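F-actin-capping protein subunit alpha (Plasmodium berghei, PDB 7A0H) probably caps the fast-growing barbed ends of actin filaments, working as an asymmetric homodimer that blocks subunit exchange there without severing the filament. Local coordinates at residues Asp55-Ile60 and Asn172-Ile177; Glu114-Ala119 and Glu244-Ser249; Lys125-Ile130 and Ser252-Cys257; Gly211-Val216 and Asn259-Asp264. One frame throughout, in Å; residues are numbered along the deposited sequence.

Contact 1: Asp55-Ile60 and Asn172-Ile177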
loop_
_atom_site.group_PDB
_atom_site.type_symbol
_atom_site.label_atom_id
_atom_site.label_comp_id
_atom_site.label_asym_id
_atom_site.label_seq_id
_atom_site.Cartn_x
_atom_site.Cartn_y
_atom_site.Cartn_z
ATOM N N ASP A 55 -7.018 -15.132 -7.778
ATOM C CA ASP A 55 -5.775 -14.995 -7.043
ATOM C C ASP A 55 -5.991 -14.787 -5.551
ATOM O O ASP A 55 -5.030 -14.848 -4.780
ATOM C CB ASP A 55 -4.943 -13.864 -7.618
ATOM C CG ASP A 55 -4.376 -14.239 -8.948
ATOM O OD1 ASP A 55 -4.629 -15.398 -9.356
ATOM O OD2 ASP A 55 -3.671 -13.433 -9.567
ATOM N N ASN A 56 -7.188 -14.407 -5.128
ATOM C CA ASN A 56 -7.364 -14.040 -3.734
ATOM C C ASN A 56 -8.400 -14.906 -3.062
ATOM O O ASN A 56 -8.866 -14.549 -1.971
ATOM C CB ASN A 56 -7.734 -12.572 -3.605
ATOM C CG ASN A 56 -6.542 -11.663 -3.879
ATOM O OD1 ASN A 56 -5.580 -11.638 -3.078
ATOM N ND2 ASN A 56 -6.556 -10.980 -5.036
ATOM N N TYR A 57 -8.795 -16.030 -3.672
ATOM C CA TYR A 57 -9.665 -16.955 -2.966
ATOM C C TYR A 57 -10.812 -16.159 -2.386
ATOM O O TYR A 57 -11.097 -16.247 -1.186
ATOM C CB TYR A 57 -8.927 -17.723 -1.840
ATOM C CG TYR A 57 -7.825 -18.577 -2.408
ATOM C CD1 TYR A 57 -8.070 -19.859 -2.863
ATOM C CD2 TYR A 57 -6.569 -18.071 -2.531
ATOM C CE1 TYR A 57 -7.072 -20.597 -3.464
ATOM C CE2 TYR A 57 -5.565 -18.808 -3.103
ATOM C CZ TYR A 57 -5.816 -20.070 -3.537
ATOM O OH TYR A 57 -4.827 -20.777 -4.109
ATOM N N ILE A 58 -11.423 -15.354 -3.243
ATOM C CA ILE A 58 -12.587 -14.536 -2.920
ATOM C C ILE A 58 -13.771 -15.455 -2.643
ATOM O O ILE A 58 -14.043 -16.402 -3.390
ATOM C CB ILE A 58 -12.897 -13.583 -4.099
ATOM C CG1 ILE A 58 -11.916 -12.397 -4.177
ATOM C CG2 ILE A 58 -14.352 -13.071 -4.124
ATOM C CD1 ILE A 58 -11.630 -11.814 -2.894
ATOM N N LEU A 59 -14.572 -15.064 -1.676
ATOM C CA LEU A 59 -15.833 -15.702 -1.378
ATOM C C LEU A 59 -17.040 -15.007 -1.986
ATOM O O LEU A 59 -17.294 -13.842 -1.683
ATOM C CB LEU A 59 -16.073 -15.699 0.133
ATOM C CG LEU A 59 -15.013 -16.336 1.075
ATOM C CD1 LEU A 59 -15.606 -16.260 2.483
ATOM C CD2 LEU A 59 -14.745 -17.742 0.566
ATOM N N ILE A 60 -17.880 -15.787 -2.645
ATOM C CA ILE A 60 -19.153 -15.309 -3.168
ATOM C C ILE A 60 -20.266 -16.059 -2.462
ATOM O O ILE A 60 -20.311 -17.281 -2.497
ATOM C CB ILE A 60 -19.264 -15.474 -4.696
ATOM C CG1 ILE A 60 -18.256 -14.512 -5.306
ATOM C CG2 ILE A 60 -20.697 -15.174 -5.107
ATOM C CD1 ILE A 60 -18.096 -14.626 -6.758
ATOM N N ASN A 172 -5.114 -35.863 -6.226
ATOM C CA ASN A 172 -4.720 -34.553 -5.742
ATOM C C ASN A 172 -5.830 -34.012 -4.871
ATOM O O ASN A 172 -7.019 -34.165 -5.173
ATOM C CB ASN A 172 -4.407 -33.585 -6.892
ATOM C CG ASN A 172 -3.867 -32.279 -6.381
ATOM O OD1 ASN A 172 -2.645 -32.098 -6.220
ATOM N ND2 ASN A 172 -4.779 -31.377 -6.012
ATOM N N LEU A 173 -5.457 -33.496 -3.751
ATOM C CA LEU A 173 -6.440 -32.869 -2.900
ATOM C C LEU A 173 -5.945 -31.482 -2.516
ATOM O O LEU A 173 -4.781 -31.299 -2.118
ATOM C CB LEU A 173 -6.694 -33.718 -1.681
ATOM C CG LEU A 173 -7.388 -35.074 -1.764
ATOM C CD1 LEU A 173 -6.993 -35.760 -0.394
ATOM C CD2 LEU A 173 -8.853 -34.986 -1.893
ATOM N N PHE A 174 -6.864 -30.545 -2.562
ATOM C CA PHE A 174 -6.591 -29.168 -2.266
ATOM C C PHE A 174 -7.551 -28.794 -1.180
ATOM O O PHE A 174 -8.770 -28.936 -1.368
ATOM C CB PHE A 174 -6.777 -28.314 -3.480
ATOM C CG PHE A 174 -6.397 -26.843 -3.268
ATOM C CD1 PHE A 174 -5.070 -26.490 -3.170
ATOM C CD2 PHE A 174 -7.370 -25.846 -3.169
ATOM C CE1 PHE A 174 -4.681 -25.155 -3.007
ATOM C CE2 PHE A 174 -7.005 -24.470 -3.015
ATOM C CZ PHE A 174 -5.675 -24.130 -2.952
ATOM N N LEU A 175 -6.986 -28.407 -0.027
ATOM C CA LEU A 175 -7.748 -28.126 1.193
ATOM C C LEU A 175 -7.569 -26.660 1.449
ATOM O O LEU A 175 -6.424 -26.163 1.391
ATOM C CB LEU A 175 -7.241 -28.910 2.438
ATOM C CG LEU A 175 -7.277 -30.449 2.473
ATOM C CD1 LEU A 175 -6.038 -30.961 1.784
ATOM C CD2 LEU A 175 -7.431 -31.061 3.901
ATOM N N LEU A 176 -8.659 -26.004 1.826
ATOM C CA LEU A 176 -8.673 -24.541 1.866
ATOM C C LEU A 176 -9.599 -24.000 2.945
ATOM O O LEU A 176 -10.786 -24.414 3.081
ATOM C CB LEU A 176 -9.152 -23.989 0.514
ATOM C CG LEU A 176 -9.308 -22.454 0.294
ATOM C CD1 LEU A 176 -7.954 -21.772 0.360
ATOM C CD2 LEU A 176 -9.965 -22.225 -1.137
ATOM N N ILE A 177 -9.028 -23.078 3.725
ATOM C CA ILE A 177 -9.786 -22.357 4.756
ATOM C C ILE A 177 -9.737 -20.841 4.457
ATOM O O ILE A 177 -8.648 -20.290 4.245
ATOM C CB ILE A 177 -9.246 -22.590 6.170
ATOM C CG1 ILE A 177 -9.178 -24.079 6.507
ATOM C CG2 ILE A 177 -10.164 -21.865 7.201
ATOM C CD1 ILE A 177 -8.410 -24.397 7.979
#

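Contact 2: Glu114-Ala119 and Glu244-Ser249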
loop_
_atom_site.group_PDB
_atom_site.type_symbol
_atom_site.label_atom_id
_atom_site.label_comp_id
_atom_site.label_asym_id
_atom_site.label_seq_id
_atom_site.Cartn_x
_atom_site.Cartn_y
_atom_site.Cartn_z
ATOM N N GLU A 114 -13.135 -39.546 -4.181
ATOM C CA GLU A 114 -14.172 -38.806 -3.481
ATOM C C GLU A 114 -14.206 -39.216 -2.016
ATOM O O GLU A 114 -14.606 -38.434 -1.157
ATOM C CB GLU A 114 -15.525 -39.008 -4.199
ATOM C CG GLU A 114 -16.781 -38.369 -3.560
ATOM C CD GLU A 114 -16.707 -36.842 -3.434
ATOM O OE1 GLU A 114 -15.739 -36.257 -3.985
ATOM O OE2 GLU A 114 -17.621 -36.261 -2.779
ATOM N N LYS A 115 -13.834 -40.441 -1.700
ATOM C CA LYS A 115 -13.865 -40.841 -0.296
ATOM C C LYS A 115 -12.751 -40.141 0.472
ATOM O O LYS A 115 -12.965 -39.618 1.574
ATOM C CB LYS A 115 -13.710 -42.362 -0.213
ATOM C CG LYS A 115 -14.946 -43.200 -0.524
ATOM C CD LYS A 115 -14.645 -44.711 -0.275
ATOM C CE LYS A 115 -15.805 -45.630 -0.685
ATOM N NZ LYS A 115 -15.342 -46.896 -1.380
ATOM N N TYR A 116 -11.590 -39.984 -0.152
ATOM C CA TYR A 116 -10.558 -39.156 0.456
ATOM C C TYR A 116 -11.045 -37.730 0.672
ATOM O O TYR A 116 -10.850 -37.165 1.757
ATOM C CB TYR A 116 -9.347 -39.192 -0.455
ATOM C CG TYR A 116 -8.428 -40.385 -0.265
ATOM C CD1 TYR A 116 -7.437 -40.389 0.707
ATOM C CD2 TYR A 116 -8.564 -41.511 -1.036
ATOM C CE1 TYR A 116 -6.558 -41.471 0.873
ATOM C CE2 TYR A 116 -7.714 -42.580 -0.887
ATOM C CZ TYR A 116 -6.723 -42.553 0.088
ATOM O OH TYR A 116 -5.889 -43.586 0.247
ATOM N N ARG A 117 -11.706 -37.144 -0.361
ATOM C CA ARG A 117 -12.165 -35.750 -0.306
ATOM C C ARG A 117 -13.202 -35.585 0.789
ATOM O O ARG A 117 -13.188 -34.592 1.550
ATOM C CB ARG A 117 -12.752 -35.319 -1.687
ATOM C CG ARG A 117 -12.991 -33.728 -1.826
ATOM C CD ARG A 117 -14.041 -33.335 -2.914
ATOM N NE ARG A 117 -15.352 -33.770 -2.468
ATOM C CZ ARG A 117 -16.077 -33.182 -1.522
ATOM N NH1 ARG A 117 -15.671 -32.066 -0.921
ATOM N NH2 ARG A 117 -17.240 -33.727 -1.215
ATOM N N VAL A 118 -14.141 -36.521 0.847
ATOM C CA VAL A 118 -15.193 -36.408 1.856
ATOM C C VAL A 118 -14.549 -36.427 3.245
ATOM O O VAL A 118 -14.847 -35.559 4.087
ATOM C CB VAL A 118 -16.236 -37.507 1.693
ATOM C CG1 VAL A 118 -17.127 -37.564 2.878
ATOM C CG2 VAL A 118 -17.167 -37.250 0.368
ATOM N N ALA A 119 -13.637 -37.405 3.484
ATOM C CA ALA A 119 -12.987 -37.522 4.787
ATOM C C ALA A 119 -12.160 -36.272 5.089
ATOM O O ALA A 119 -12.184 -35.725 6.207
ATOM C CB ALA A 119 -12.056 -38.754 4.820
ATOM N N GLU A 244 -9.770 -42.246 6.641
ATOM C CA GLU A 244 -10.015 -41.302 7.708
ATOM C C GLU A 244 -8.739 -40.936 8.448
ATOM O O GLU A 244 -8.504 -39.746 8.767
ATOM C CB GLU A 244 -11.003 -41.929 8.656
ATOM C CG GLU A 244 -11.265 -41.108 9.813
ATOM C CD GLU A 244 -12.343 -41.670 10.748
ATOM O OE1 GLU A 244 -13.143 -42.575 10.363
ATOM O OE2 GLU A 244 -12.312 -41.207 11.913
ATOM N N ASN A 245 -7.880 -41.908 8.707
ATOM C CA ASN A 245 -6.634 -41.598 9.399
ATOM C C ASN A 245 -5.767 -40.686 8.545
ATOM O O ASN A 245 -5.036 -39.837 9.062
ATOM C CB ASN A 245 -5.855 -42.871 9.733
ATOM C CG ASN A 245 -6.477 -43.712 10.870
ATOM O OD1 ASN A 245 -7.394 -43.272 11.578
ATOM N ND2 ASN A 245 -5.965 -44.964 11.016
ATOM N N PHE A 246 -5.802 -40.910 7.223
ATOM C CA PHE A 246 -5.140 -40.037 6.245
ATOM C C PHE A 246 -5.571 -38.570 6.418
ATOM O O PHE A 246 -4.742 -37.698 6.568
ATOM C CB PHE A 246 -5.454 -40.578 4.829
ATOM C CG PHE A 246 -4.855 -39.750 3.644
ATOM C CD1 PHE A 246 -3.682 -40.163 3.010
ATOM C CD2 PHE A 246 -5.493 -38.586 3.174
ATOM C CE1 PHE A 246 -3.142 -39.456 1.936
ATOM C CE2 PHE A 246 -4.935 -37.822 2.134
ATOM C CZ PHE A 246 -3.782 -38.277 1.467
ATOM N N ALA A 247 -6.870 -38.333 6.551
ATOM C CA ALA A 247 -7.430 -36.996 6.714
ATOM C C ALA A 247 -6.965 -36.393 8.033
ATOM O O ALA A 247 -6.509 -35.214 8.108
ATOM C CB ALA A 247 -8.976 -37.144 6.618
ATOM N N SER A 248 -7.021 -37.184 9.092
ATOM C CA SER A 248 -6.584 -36.725 10.422
ATOM C C SER A 248 -5.120 -36.334 10.405
ATOM O O SER A 248 -4.766 -35.298 10.963
ATOM C CB SER A 248 -6.865 -37.819 11.456
ATOM O OG SER A 248 -8.238 -37.749 11.907
ATOM N N SER A 249 -4.253 -37.090 9.700
ATOM C CA SER A 249 -2.833 -36.754 9.682
ATOM C C SER A 249 -2.577 -35.430 8.969
ATOM O O SER A 249 -1.840 -34.578 9.465
ATOM C CB SER A 249 -1.983 -37.839 8.979
ATOM O OG SER A 249 -2.228 -39.138 9.464
#

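Contact 3: Lys125-Ile130 and Ser252-Cys257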
loop_
_atom_site.group_PDB
_atom_site.type_symbol
_atom_site.label_atom_id
_atom_site.label_comp_id
_atom_site.label_asym_id
_atom_site.label_seq_id
_atom_site.Cartn_x
_atom_site.Cartn_y
_atom_site.Cartn_z
ATOM N N LYS A 125 -13.690 -29.361 8.381
ATOM C CA LYS A 125 -14.747 -28.660 9.091
ATOM C C LYS A 125 -14.655 -28.840 10.599
ATOM O O LYS A 125 -14.886 -27.882 11.360
ATOM C CB LYS A 125 -16.119 -29.102 8.552
ATOM C CG LYS A 125 -16.290 -28.432 7.059
ATOM C CD LYS A 125 -17.614 -28.571 6.423
ATOM C CE LYS A 125 -17.539 -28.080 4.972
ATOM N NZ LYS A 125 -17.336 -26.597 4.837
ATOM N N GLU A 126 -14.323 -30.049 11.072
ATOM C CA GLU A 126 -14.266 -30.243 12.523
ATOM C C GLU A 126 -13.179 -29.367 13.103
ATOM O O GLU A 126 -13.341 -28.723 14.164
ATOM C CB GLU A 126 -14.047 -31.735 12.846
ATOM C CG GLU A 126 -13.754 -32.077 14.312
ATOM C CD GLU A 126 -13.464 -33.598 14.573
ATOM O OE1 GLU A 126 -12.488 -34.171 13.989
ATOM O OE2 GLU A 126 -14.235 -34.195 15.368
ATOM N N TYR A 127 -12.073 -29.280 12.375
ATOM C CA TYR A 127 -10.929 -28.549 12.837
ATOM C C TYR A 127 -11.300 -27.087 13.054
ATOM O O TYR A 127 -10.989 -26.489 14.104
ATOM C CB TYR A 127 -9.842 -28.724 11.788
ATOM C CG TYR A 127 -8.728 -27.701 11.938
ATOM C CD1 TYR A 127 -7.900 -27.764 12.994
ATOM C CD2 TYR A 127 -8.525 -26.623 10.982
ATOM C CE1 TYR A 127 -6.844 -26.880 13.171
ATOM C CE2 TYR A 127 -7.490 -25.761 11.112
ATOM C CZ TYR A 127 -6.653 -25.854 12.270
ATOM O OH TYR A 127 -5.672 -24.924 12.489
ATOM N N VAL A 128 -11.971 -26.487 12.068
ATOM C CA VAL A 128 -12.399 -25.092 12.189
ATOM C C VAL A 128 -13.356 -24.955 13.356
ATOM O O VAL A 128 -13.290 -24.016 14.150
ATOM C CB VAL A 128 -13.070 -24.652 10.854
ATOM C CG1 VAL A 128 -13.799 -23.341 11.029
ATOM C CG2 VAL A 128 -12.024 -24.618 9.775
ATOM N N ASP A 129 -14.270 -25.881 13.460
ATOM C CA ASP A 129 -15.233 -25.849 14.543
ATOM C C ASP A 129 -14.545 -25.884 15.893
ATOM O O ASP A 129 -14.953 -25.198 16.855
ATOM C CB ASP A 129 -16.136 -27.092 14.380
ATOM C CG ASP A 129 -17.186 -27.193 15.433
ATOM O OD1 ASP A 129 -17.829 -26.166 15.733
ATOM O OD2 ASP A 129 -17.416 -28.319 15.926
ATOM N N ILE A 130 -13.519 -26.716 16.015
ATOM C CA ILE A 130 -12.923 -26.840 17.340
ATOM C C ILE A 130 -12.024 -25.648 17.672
ATOM O O ILE A 130 -11.972 -25.217 18.814
ATOM C CB ILE A 130 -12.147 -28.161 17.432
ATOM C CG1 ILE A 130 -13.135 -29.329 17.383
ATOM C CG2 ILE A 130 -11.367 -28.253 18.736
ATOM C CD1 ILE A 130 -12.455 -30.731 17.247
ATOM N N SER A 252 -3.629 -32.755 11.132
ATOM C CA SER A 252 -2.776 -32.444 12.309
ATOM C C SER A 252 -1.642 -31.499 11.933
ATOM O O SER A 252 -1.281 -30.605 12.704
ATOM C CB SER A 252 -2.208 -33.723 12.989
ATOM O OG SER A 252 -1.170 -33.368 13.916
ATOM N N VAL A 253 -1.084 -31.660 10.742
ATOM C CA VAL A 253 -0.043 -30.761 10.228
ATOM C C VAL A 253 -0.571 -29.339 9.978
ATOM O O VAL A 253 0.124 -28.342 10.203
ATOM C CB VAL A 253 0.486 -31.333 8.910
ATOM C CG1 VAL A 253 1.468 -30.333 8.319
ATOM C CG2 VAL A 253 1.165 -32.671 9.093
ATOM N N ILE A 254 -1.754 -29.220 9.405
ATOM C CA ILE A 254 -2.388 -27.917 9.259
ATOM C C ILE A 254 -2.581 -27.273 10.622
ATOM O O ILE A 254 -2.304 -26.070 10.800
ATOM C CB ILE A 254 -3.726 -28.056 8.491
ATOM C CG1 ILE A 254 -3.455 -28.318 7.002
ATOM C CG2 ILE A 254 -4.558 -26.819 8.619
ATOM C CD1 ILE A 254 -4.659 -28.917 6.323
ATOM N N ARG A 255 -3.049 -28.063 11.617
ATOM C CA ARG A 255 -3.225 -27.519 12.973
ATOM C C ARG A 255 -1.916 -26.907 13.491
ATOM O O ARG A 255 -1.882 -25.788 14.019
ATOM C CB ARG A 255 -3.746 -28.618 13.924
ATOM C CG ARG A 255 -3.773 -28.221 15.423
ATOM C CD ARG A 255 -4.476 -29.278 16.320
ATOM N NE ARG A 255 -3.867 -30.609 16.142
ATOM C CZ ARG A 255 -4.482 -31.741 16.408
ATOM N NH1 ARG A 255 -5.736 -31.715 16.920
ATOM N NH2 ARG A 255 -3.840 -32.872 16.165
ATOM N N GLU A 256 -0.810 -27.590 13.249
ATOM C CA GLU A 256 0.479 -27.132 13.754
ATOM C C GLU A 256 1.011 -25.956 12.957
ATOM O O GLU A 256 1.629 -25.031 13.517
ATOM C CB GLU A 256 1.462 -28.303 13.653
ATOM C CG GLU A 256 2.754 -28.112 14.379
ATOM C CD GLU A 256 3.897 -28.974 13.817
ATOM O OE1 GLU A 256 3.695 -29.665 12.778
ATOM O OE2 GLU A 256 5.019 -28.897 14.395
ATOM N N CYS A 257 0.925 -26.035 11.638
ATOM C CA CYS A 257 1.388 -24.883 10.829
ATOM C C CYS A 257 0.599 -23.606 11.142
ATOM O O CYS A 257 1.186 -22.512 11.241
ATOM C CB CYS A 257 1.320 -25.294 9.374
ATOM S SG CYS A 257 2.554 -26.602 8.977
HETATM O O HOH W 1 -4.240 -24.652 14.974
#

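Contact 4: Gly211-Val216 and Asn259-Asp264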
loop_
_atom_site.group_PDB
_atom_site.type_symbol
_atom_site.label_atom_id
_atom_site.label_comp_id
_atom_site.label_asym_id
_atom_site.label_seq_id
_atom_site.Cartn_x
_atom_site.Cartn_y
_atom_site.Cartn_z
ATOM N N GLY A 211 1.793 -26.160 1.848
ATOM C CA GLY A 211 0.775 -25.227 2.265
ATOM C C GLY A 211 1.270 -23.805 2.187
ATOM O O GLY A 211 2.480 -23.519 2.136
ATOM N N THR A 212 0.284 -22.893 2.158
ATOM C CA THR A 212 0.544 -21.453 2.183
ATOM C C THR A 212 -0.481 -20.793 3.080
ATOM O O THR A 212 -1.677 -21.092 2.989
ATOM C CB THR A 212 0.485 -20.873 0.769
ATOM O OG1 THR A 212 1.401 -21.579 -0.090
ATOM C CG2 THR A 212 0.797 -19.318 0.735
ATOM N N ILE A 213 -0.011 -19.973 4.000
ATOM C CA ILE A 213 -0.895 -19.191 4.850
ATOM C C ILE A 213 -0.678 -17.700 4.563
ATOM O O ILE A 213 0.425 -17.174 4.751
ATOM C CB ILE A 213 -0.677 -19.498 6.351
ATOM C CG1 ILE A 213 -1.030 -20.995 6.655
ATOM C CG2 ILE A 213 -1.532 -18.588 7.139
ATOM C CD1 ILE A 213 -0.872 -21.375 8.118
ATOM N N ASP A 214 -1.751 -17.026 4.153
ATOM C CA ASP A 214 -1.731 -15.613 3.759
ATOM C C ASP A 214 -2.537 -14.817 4.762
ATOM O O ASP A 214 -3.695 -15.156 5.028
ATOM C CB ASP A 214 -2.323 -15.433 2.382
ATOM C CG ASP A 214 -1.349 -15.829 1.240
ATOM O OD1 ASP A 214 -0.136 -15.494 1.309
ATOM O OD2 ASP A 214 -1.828 -16.445 0.235
ATOM N N VAL A 215 -1.927 -13.796 5.356
ATOM C CA VAL A 215 -2.625 -12.895 6.270
ATOM C C VAL A 215 -2.518 -11.485 5.679
ATOM O O VAL A 215 -1.411 -11.045 5.339
ATOM C CB VAL A 215 -2.006 -12.906 7.663
ATOM C CG1 VAL A 215 -2.949 -12.282 8.656
ATOM C CG2 VAL A 215 -1.764 -14.327 8.103
ATOM N N VAL A 216 -3.654 -10.790 5.536
ATOM C CA VAL A 216 -3.651 -9.464 4.915
ATOM C C VAL A 216 -4.470 -8.540 5.781
ATOM O O VAL A 216 -5.691 -8.758 5.943
ATOM C CB VAL A 216 -4.258 -9.415 3.490
ATOM C CG1 VAL A 216 -4.006 -8.001 2.855
ATOM C CG2 VAL A 216 -3.737 -10.499 2.578
ATOM N N ASN A 259 -0.757 -22.885 14.043
ATOM C CA ASN A 259 -0.179 -22.502 15.333
ATOM C C ASN A 259 1.163 -21.801 15.143
ATOM O O ASN A 259 1.486 -20.874 15.868
ATOM C CB ASN A 259 0.062 -23.777 16.216
ATOM C CG ASN A 259 -1.174 -24.202 17.002
ATOM O OD1 ASN A 259 -1.951 -23.344 17.424
ATOM N ND2 ASN A 259 -1.348 -25.545 17.223
ATOM N N ASP A 260 1.974 -22.263 14.194
ATOM C CA ASP A 260 3.296 -21.655 13.988
ATOM C C ASP A 260 3.174 -20.214 13.472
ATOM O O ASP A 260 3.984 -19.353 13.847
ATOM C CB ASP A 260 4.099 -22.587 13.058
ATOM C CG ASP A 260 5.551 -22.101 12.782
ATOM O OD1 ASP A 260 6.269 -21.608 13.708
ATOM O OD2 ASP A 260 5.994 -22.272 11.600
ATOM N N VAL A 261 2.148 -19.911 12.647
ATOM C CA VAL A 261 1.946 -18.524 12.182
ATOM C C VAL A 261 1.472 -17.656 13.345
ATOM O O VAL A 261 1.941 -16.523 13.546
ATOM C CB VAL A 261 0.934 -18.481 11.003
ATOM C CG1 VAL A 261 0.488 -17.024 10.706
ATOM C CG2 VAL A 261 1.506 -19.122 9.739
ATOM N N LEU A 262 0.560 -18.194 14.147
ATOM C CA LEU A 262 0.113 -17.483 15.334
ATOM C C LEU A 262 1.296 -17.110 16.181
ATOM O O LEU A 262 1.418 -15.979 16.658
ATOM C CB LEU A 262 -0.822 -18.364 16.131
ATOM C CG LEU A 262 -1.597 -17.704 17.245
ATOM C CD1 LEU A 262 -2.693 -18.628 17.754
ATOM C CD2 LEU A 262 -0.655 -17.366 18.348
ATOM N N TYR A 263 2.213 -18.032 16.331
ATOM C CA TYR A 263 3.383 -17.736 17.130
ATOM C C TYR A 263 4.208 -16.653 16.460
ATOM O O TYR A 263 4.678 -15.739 17.128
ATOM C CB TYR A 263 4.191 -19.003 17.319
ATOM C CG TYR A 263 5.496 -18.715 17.986
ATOM C CD1 TYR A 263 5.641 -18.784 19.367
ATOM C CD2 TYR A 263 6.602 -18.356 17.218
ATOM C CE1 TYR A 263 6.883 -18.525 19.961
ATOM C CE2 TYR A 263 7.819 -18.074 17.782
ATOM C CZ TYR A 263 7.964 -18.145 19.162
ATOM O OH TYR A 263 9.195 -17.845 19.688
ATOM N N ASP A 264 4.399 -16.761 15.137
ATOM C CA ASP A 264 5.168 -15.757 14.405
ATOM C C ASP A 264 4.594 -14.359 14.539
ATOM O O ASP A 264 5.328 -13.397 14.735
ATOM C CB ASP A 264 5.205 -16.121 12.934
ATOM C CG ASP A 264 6.160 -17.195 12.656
ATOM O OD1 ASP A 264 7.065 -17.352 13.493
ATOM O OD2 ASP A 264 6.051 -17.816 11.581
#

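Contact 1: Asp55-Ile60 and Asn172-Ile177
With CG anti to its own carbonyl carbon (chi1 -63°), Tyr57 sends its ring toward strand 170-183, where Phe174 and Leu176 each hold CG anti to the backbone N (chi1 -176° and 178°) and point toward it. Leu176 touches the near corner of the phenol with both methyls, CD2 lying 3.5 Å from Tyr57 CD1 and CD1 3.7 Å from the same atom. Farther out, Phe174 comes from the opposite direction, and its CZ lies 3.6 Å from Tyr57 OH. Strand 170-183 belongs to the five-stranded antiparallel sheet of the capping protein fold: Phe174 and Leu176 stand on the face turned to Tyr57, whereas Leu173, Leu175 and Ile177 pack on the long helices 112-131 and 243-266. Tyr57 lies in the short connection between helix 39-55 and strand 58-62. Its hydroxyl is hydrogen-bonded to Glu73 and its carbonyl oxygen to Arg193 of strand 187-200.

Contact 2: Glu114-Ala119 and Glu244-Ser249
The aromatic part of this helix-helix contact is a T-shaped pair, Tyr116 presenting its edge to the face of Phe246. The ring planes stand at 82°, and Tyr116 CE1 sits over the centre of the Phe246 ring, 3.6 Å above its plane. Phe246 has CG anti to the backbone N (chi1 179°), which turns the ring toward helix 112-131. Phe200 meets both rings and extends the cluster.

The aliphatic part is made by two alanines: Ala119 CB lies 3.9 Å from Ala247 CB, and the latter methyl also rests 3.5 Å from Ala119 O. The small Ala119, with the Glu244 side chain pointing away, lets the backbones come close, their CA atoms being 5.6 Å apart. The axes of the two segments approach to 8.9 Å and cross at -47°.

No salt bridge crosses between the two segments; within 114-119, Arg117 grips Glu114 side-on, NE to OE1 at 2.9 Å and NH2 to OE2 at 3.0 Å, with both oxygens met on their syn side and nearly in the guanidinium plane. Lys86 adds a second cation at Glu114, while Arg117 NH1 bonds to Asn84 and to the Val162 carbonyl. The helices are therefore joined by ring and methyl packing without a direct hydrogen bond between the segments, and the paired cations would favour an ionised Glu114.

Contact 3: Lys125-Ile130 and Ser252-Cys257
Tyr127 reaches from helix 112-131 across to helix 243-266 and settles against Ile254 and Arg255. Ring atom CE1 packs 3.6 Å from Arg255 CB, and CE2, across the ring from CE1, lies 4.0 Å from Ile254 CG2; both partners come obliquely from the same side of the ring plane. The phenol oxygen passes close to the backbone, with Tyr127 OH 3.6 Å from Arg255 CA. A water at the edge of the ring, in its plane, links the two helices: it donates to Tyr127 OH at 2.9 Å and to Arg255 O at 2.8 Å.

Around this shell, the hydroxyl also hydrogen-bonds to Glu258, one turn along from Ile254. Arg255 lends the ring only the start of its chain. Beyond a bend at chi3 (55°) its guanidinium, whose plane is turned 75° from that of the phenol, leads away and bonds through NH1 to Tyr131 OH. Tyr131 also meets the Tyr127 ring, Ile177 of strand 170-183 packs beside CE2, and Leu286 of the second subunit touches Tyr127 too. Ile254 in turn rests on Trp196 of strand 187-200.

The buried tyrosine thus makes apolar contacts with its ring while its oxygen is gripped by both water and carboxylate. Since the water donates to that oxygen, the phenol proton is probably directed at Glu258.

Contact 4: Gly211-Val216 and Asn259-Asp264
No ring takes part where Ile213 and Val261 touch; the flat groups lie round about. On the strand side, Trp192 packs against both Ile213 and Val215, and Phe233 against Ile213. On the helix, the Tyr263 ring stacks with His267 and has Asp264 OD1 at its edge, in plane, well away from the strand.

The join itself is made by methyl groups. Val261 CG2 is the main point of contact, 3.7 Å from Ile213 CD1 and 4.0 Å from both CB and CG2 of the same isoleucine; the two side chains run alongside one another, pointing opposite ways. With its CG1 anti to the backbone N (chi1 168°), Val261 turns its other methyl to Val215, whose CG2 is a looser 4.4 Å from Val261 CG1. Ile283 and Ile284 of the second subunit pack on Val215 and Val261, respectively.

Ile213 and Val215 stand on the same face of strand 206-220, which runs between strands 187-200 and 223-238 in the five-stranded antiparallel sheet. Helix 243-266 lies over that face, Asp260 and Asp264 being tied to Lys231 of strand 223-238 by salt bridges.

How the contacts relate
All four contacts are organised round the five-stranded antiparallel sheet. Contacts 2, 3 and 4 follow one another along helix 243-266, with centres 13 Å apart from contact 2 to contact 3 and again from contact 3 to contact 4; contacts 2 and 3 share helix 112-131 as well. Contact 1 meets this layer through the sheet: Leu173 CD2 lies 3.8 Å from Arg117 CA of contact 2, and Ile177 CD1 is 3.5 Å from Tyr127 CE2 of contact 3. Contact 4 touches contact 3 where Ile213 CD1 approaches Cys257 O (3.9 Å). The second subunit touches contacts 3 and 4, which therefore border the homodimer interface.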